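Local structure of N-acetylneuraminate lyase (Fusobacterium nucleatum subsp. nucleatum ATCC 25586, 5ZKA) at residues V27-R41 with E72-A84. The protein belongs to the dihydrodipicolinate synthetase family of enzymes, which are built as TIM barrels. Residues are numbered along the deposited sequence; the frame is centred on the assembly and turned at random.
Sequences VPYNEDGSINEKGLR and EKKRVFEIAIDEA
Arg41 lies across Ile79 and ends between two acids of helix 72-84, and its whole length is used. With CG set beside the backbone N (chi1 -62°) and the chain extended from there to NE, the side chain runs across helix 72-84. CB passes the carboxylate of Glu83; CG rests 3.7 Å from Ile79 CG2, the methyl that also sits over one face of the guanidinium, off its centre; CD passes Glu83 OE1 again. NE and NH2 both turn back to Glu37 OE2, one turn earlier, in two weak bonds of a salt bridge. At the tip NH1 donates 2.8 Å to Glu83 OE1 and 2.8 Å to Asp82 OD2, each acid offering its anti lone pair near the guanidinium plane, with its own carboxylate turned almost perpendicular. NH2 adds a weak bond to Asp82 OD2. Arginine suits this place because its methylenes pack on Ile79 while its several N-H groups reach both acids. The other oxygen of Glu83, OE2, forms a salt bridge with Arg45, so two arginines share the acid.

The two helices, 37-49 and 70-84, follow successive strands of the parallel barrel and pack side by side on its outside, their short segments crossing at -45° about 10.1 Å apart. Ile79 serves different partners with its two branches: CG2 meets Arg41 and, at 3.7 Å, Leu40 CD2, whereas CD1 takes Glu37 CG. Val76, short and branched, fits between Val27 and Val58 of the barrel wall.

Nearer the solvent, Glu37 is long enough to pack its CG there and still bring OE1 within 2.7 Å of Arg75 NH2, which approaches from above the carboxylate plane; a water joins the same oxygen to Arg75 NE. Arg75 bends at chi2 (75°), and Ile79 CG1 lies 3.7 Å above the centre of one guanidinium face. Farther along, Ile35 reaches CD1 to 3.4 Å from Glu72 O and onto Arg75 CB.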
# COMPACT_ATOMS: atom_id res chain seq x y z
N VAL A 27 -16.45 7.15 -21.81
CA VAL A 27 -17.34 7.10 -22.96
C VAL A 27 -18.51 8.04 -22.69
O VAL A 27 -19.12 7.96 -21.62
CB VAL A 27 -17.86 5.68 -23.24
CG1 VAL A 27 -18.85 5.70 -24.41
CG2 VAL A 27 -16.69 4.77 -23.54
N PRO A 28 -18.83 8.96 -23.61
CA PRO A 28 -19.99 9.82 -23.41
C PRO A 28 -21.26 9.18 -23.95
O PRO A 28 -21.30 8.71 -25.10
CB PRO A 28 -19.62 11.10 -24.18
CG PRO A 28 -18.74 10.62 -25.28
CD PRO A 28 -18.02 9.38 -24.77
N TYR A 29 -22.29 9.16 -23.12
CA TYR A 29 -23.57 8.55 -23.46
C TYR A 29 -24.63 9.63 -23.56
O TYR A 29 -24.56 10.65 -22.86
CB TYR A 29 -23.97 7.49 -22.42
CG TYR A 29 -22.98 6.36 -22.34
CD1 TYR A 29 -23.01 5.31 -23.26
CD2 TYR A 29 -22.00 6.34 -21.35
CE1 TYR A 29 -22.08 4.26 -23.20
CE2 TYR A 29 -21.07 5.30 -21.27
CZ TYR A 29 -21.12 4.26 -22.20
OH TYR A 29 -20.20 3.25 -22.12
N ASN A 30 -25.60 9.42 -24.44
CA ASN A 30 -26.75 10.30 -24.53
C ASN A 30 -27.72 10.00 -23.39
O ASN A 30 -27.52 9.08 -22.59
CB ASN A 30 -27.42 10.17 -25.89
CG ASN A 30 -26.51 10.57 -27.03
OD1 ASN A 30 -25.90 11.63 -26.99
ND2 ASN A 30 -26.41 9.71 -28.05
N GLU A 31 -28.81 10.78 -23.33
CA GLU A 31 -29.80 10.58 -22.27
C GLU A 31 -30.35 9.16 -22.27
O GLU A 31 -30.53 8.56 -21.21
CB GLU A 31 -30.93 11.60 -22.42
CG GLU A 31 -30.59 13.00 -21.92
CD GLU A 31 -31.21 14.09 -22.78
OE1 GLU A 31 -30.57 15.14 -22.98
OE2 GLU A 31 -32.35 13.89 -23.27
N ASP A 32 -30.61 8.61 -23.46
CA ASP A 32 -31.18 7.27 -23.57
C ASP A 32 -30.13 6.16 -23.45
O ASP A 32 -30.45 5.00 -23.72
CB ASP A 32 -31.95 7.14 -24.88
CG ASP A 32 -31.05 7.12 -26.11
OD1 ASP A 32 -29.89 7.58 -26.03
OD2 ASP A 32 -31.50 6.65 -27.18
N GLY A 33 -28.90 6.50 -23.05
CA GLY A 33 -27.84 5.53 -22.91
C GLY A 33 -27.07 5.20 -24.18
O GLY A 33 -26.06 4.50 -24.11
N SER A 34 -27.51 5.69 -25.34
CA SER A 34 -26.77 5.40 -26.56
C SER A 34 -25.45 6.17 -26.58
O SER A 34 -25.28 7.18 -25.89
CB SER A 34 -27.62 5.74 -27.80
OG SER A 34 -27.90 7.13 -27.83
N ILE A 35 -24.51 5.67 -27.39
CA ILE A 35 -23.18 6.26 -27.45
C ILE A 35 -23.22 7.59 -28.19
O ILE A 35 -23.86 7.72 -29.24
CB ILE A 35 -22.22 5.28 -28.16
CG1 ILE A 35 -22.16 3.96 -27.39
CG2 ILE A 35 -20.85 5.90 -28.32
CD1 ILE A 35 -21.88 2.78 -28.28
N ASN A 36 -22.51 8.59 -27.66
CA ASN A 36 -22.30 9.86 -28.36
C ASN A 36 -20.97 9.75 -29.10
O ASN A 36 -19.90 9.99 -28.53
CB ASN A 36 -22.32 11.03 -27.37
CG ASN A 36 -21.93 12.38 -28.00
OD1 ASN A 36 -21.67 12.49 -29.19
ND2 ASN A 36 -21.89 13.41 -27.16
N GLU A 37 -21.04 9.40 -30.39
CA GLU A 37 -19.82 9.14 -31.16
C GLU A 37 -18.96 10.39 -31.32
O GLU A 37 -17.73 10.32 -31.20
CB GLU A 37 -20.18 8.55 -32.52
CG GLU A 37 -18.98 8.42 -33.44
CD GLU A 37 -19.28 7.66 -34.71
OE1 GLU A 37 -20.20 6.79 -34.69
OE2 GLU A 37 -18.60 7.91 -35.73
N LYS A 38 -19.58 11.54 -31.61
CA LYS A 38 -18.81 12.77 -31.74
C LYS A 38 -18.02 13.05 -30.47
O LYS A 38 -16.83 13.38 -30.52
CB LYS A 38 -19.75 13.94 -32.06
CG LYS A 38 -19.05 15.28 -32.23
N GLY A 39 -18.66 12.91 -29.31
CA GLY A 39 -17.97 13.18 -28.06
C GLY A 39 -16.91 12.15 -27.74
O GLY A 39 -15.88 12.49 -27.13
N LEU A 40 -17.14 10.89 -28.12
CA LEU A 40 -16.14 9.86 -27.87
C LEU A 40 -14.85 10.15 -28.63
O LEU A 40 -13.75 10.01 -28.08
CB LEU A 40 -16.68 8.48 -28.26
CG LEU A 40 -15.70 7.31 -28.10
CD1 LEU A 40 -15.12 7.22 -26.66
CD2 LEU A 40 -16.35 5.97 -28.50
N ARG A 41 -14.96 10.57 -29.89
CA ARG A 41 -13.77 10.99 -30.62
C ARG A 41 -13.10 12.19 -29.94
O ARG A 41 -11.87 12.28 -29.91
CB ARG A 41 -14.14 11.31 -32.07
CG ARG A 41 -14.68 10.07 -32.80
CD ARG A 41 -14.92 10.32 -34.28
NE ARG A 41 -15.46 9.12 -34.91
CZ ARG A 41 -14.73 8.20 -35.55
NH1 ARG A 41 -13.41 8.36 -35.65
NH2 ARG A 41 -15.31 7.14 -36.07
N GLU A 72 -23.15 -2.33 -28.11
CA GLU A 72 -22.62 -1.03 -27.73
C GLU A 72 -21.13 -1.11 -27.41
O GLU A 72 -20.36 -0.22 -27.78
CB GLU A 72 -23.43 -0.47 -26.55
CG GLU A 72 -24.77 0.09 -27.02
CD GLU A 72 -25.76 0.38 -25.90
OE1 GLU A 72 -25.65 -0.22 -24.81
OE2 GLU A 72 -26.65 1.24 -26.12
N LYS A 73 -20.70 -2.21 -26.76
CA LYS A 73 -19.27 -2.40 -26.54
C LYS A 73 -18.52 -2.45 -27.87
O LYS A 73 -17.45 -1.83 -28.02
CB LYS A 73 -19.01 -3.69 -25.76
CG LYS A 73 -19.48 -3.66 -24.31
CD LYS A 73 -19.53 -5.09 -23.76
CE LYS A 73 -20.15 -5.15 -22.36
NZ LYS A 73 -20.02 -6.54 -21.78
N LYS A 74 -19.06 -3.18 -28.85
CA LYS A 74 -18.40 -3.28 -30.15
C LYS A 74 -18.25 -1.91 -30.81
O LYS A 74 -17.21 -1.61 -31.41
CB LYS A 74 -19.18 -4.24 -31.05
CG LYS A 74 -19.16 -5.70 -30.60
CD LYS A 74 -20.03 -6.57 -31.52
CE LYS A 74 -19.89 -8.05 -31.21
NZ LYS A 74 -20.77 -8.87 -32.10
N ARG A 75 -19.28 -1.08 -30.73
CA ARG A 75 -19.22 0.23 -31.38
C ARG A 75 -18.16 1.12 -30.73
O ARG A 75 -17.47 1.87 -31.42
CB ARG A 75 -20.59 0.90 -31.35
CG ARG A 75 -20.63 2.22 -32.12
CD ARG A 75 -20.66 2.00 -33.64
NE ARG A 75 -20.41 3.23 -34.39
CZ ARG A 75 -19.43 3.39 -35.28
NH1 ARG A 75 -18.59 2.39 -35.53
NH2 ARG A 75 -19.27 4.55 -35.91
N VAL A 76 -18.03 1.05 -29.40
CA VAL A 76 -16.96 1.79 -28.72
C VAL A 76 -15.60 1.34 -29.23
O VAL A 76 -14.73 2.17 -29.54
CB VAL A 76 -17.07 1.60 -27.19
CG1 VAL A 76 -15.80 2.10 -26.50
CG2 VAL A 76 -18.30 2.32 -26.67
N PHE A 77 -15.39 0.03 -29.35
CA PHE A 77 -14.12 -0.48 -29.84
C PHE A 77 -13.84 -0.02 -31.26
O PHE A 77 -12.70 0.29 -31.61
CB PHE A 77 -14.09 -2.01 -29.79
CG PHE A 77 -13.97 -2.59 -28.40
CD1 PHE A 77 -12.91 -2.24 -27.56
CD2 PHE A 77 -14.88 -3.53 -27.96
CE1 PHE A 77 -12.81 -2.78 -26.29
CE2 PHE A 77 -14.76 -4.09 -26.68
CZ PHE A 77 -13.73 -3.72 -25.85
N GLU A 78 -14.88 -0.00 -32.12
CA GLU A 78 -14.69 0.45 -33.50
C GLU A 78 -14.23 1.90 -33.56
O GLU A 78 -13.29 2.24 -34.29
CB GLU A 78 -15.99 0.35 -34.30
CG GLU A 78 -16.65 -0.98 -34.36
CD GLU A 78 -17.99 -0.89 -35.06
OE1 GLU A 78 -18.17 0.03 -35.89
OE2 GLU A 78 -18.87 -1.73 -34.76
N ILE A 79 -14.94 2.78 -32.86
CA ILE A 79 -14.62 4.20 -32.90
C ILE A 79 -13.22 4.45 -32.33
O ILE A 79 -12.41 5.18 -32.91
CB ILE A 79 -15.69 5.01 -32.14
CG1 ILE A 79 -17.03 4.88 -32.87
CG2 ILE A 79 -15.28 6.48 -31.98
CD1 ILE A 79 -18.23 5.16 -31.98
N ALA A 80 -12.91 3.80 -31.20
CA ALA A 80 -11.64 4.09 -30.52
C ALA A 80 -10.45 3.82 -31.43
O ALA A 80 -9.56 4.66 -31.57
CB ALA A 80 -11.54 3.27 -29.23
N ILE A 81 -10.42 2.65 -32.09
CA ILE A 81 -9.26 2.35 -32.93
C ILE A 81 -9.31 3.14 -34.24
O ILE A 81 -8.26 3.45 -34.83
CB ILE A 81 -9.15 0.83 -33.17
CG1 ILE A 81 -7.77 0.49 -33.74
CG2 ILE A 81 -10.26 0.32 -34.07
CD1 ILE A 81 -7.43 -0.98 -33.67
N ASP A 82 -10.50 3.50 -34.72
CA ASP A 82 -10.57 4.34 -35.91
C ASP A 82 -10.03 5.73 -35.61
O ASP A 82 -9.32 6.32 -36.44
CB ASP A 82 -12.01 4.43 -36.41
CG ASP A 82 -12.14 5.32 -37.63
OD1 ASP A 82 -11.67 4.90 -38.71
OD2 ASP A 82 -12.70 6.43 -37.50
N GLU A 83 -10.33 6.27 -34.42
CA GLU A 83 -9.87 7.61 -34.08
C GLU A 83 -8.41 7.61 -33.65
O GLU A 83 -7.65 8.51 -34.02
CB GLU A 83 -10.75 8.19 -32.97
CG GLU A 83 -10.44 9.64 -32.66
CD GLU A 83 -10.71 10.57 -33.83
OE1 GLU A 83 -11.68 10.32 -34.58
OE2 GLU A 83 -9.97 11.55 -33.99
N ALA A 84 -8.00 6.62 -32.85
CA ALA A 84 -6.65 6.61 -32.31
C ALA A 84 -5.62 6.14 -33.32
O ALA A 84 -4.46 6.57 -33.27
CB ALA A 84 -6.58 5.72 -31.06
O HOH W 1 -22.17 5.11 -33.28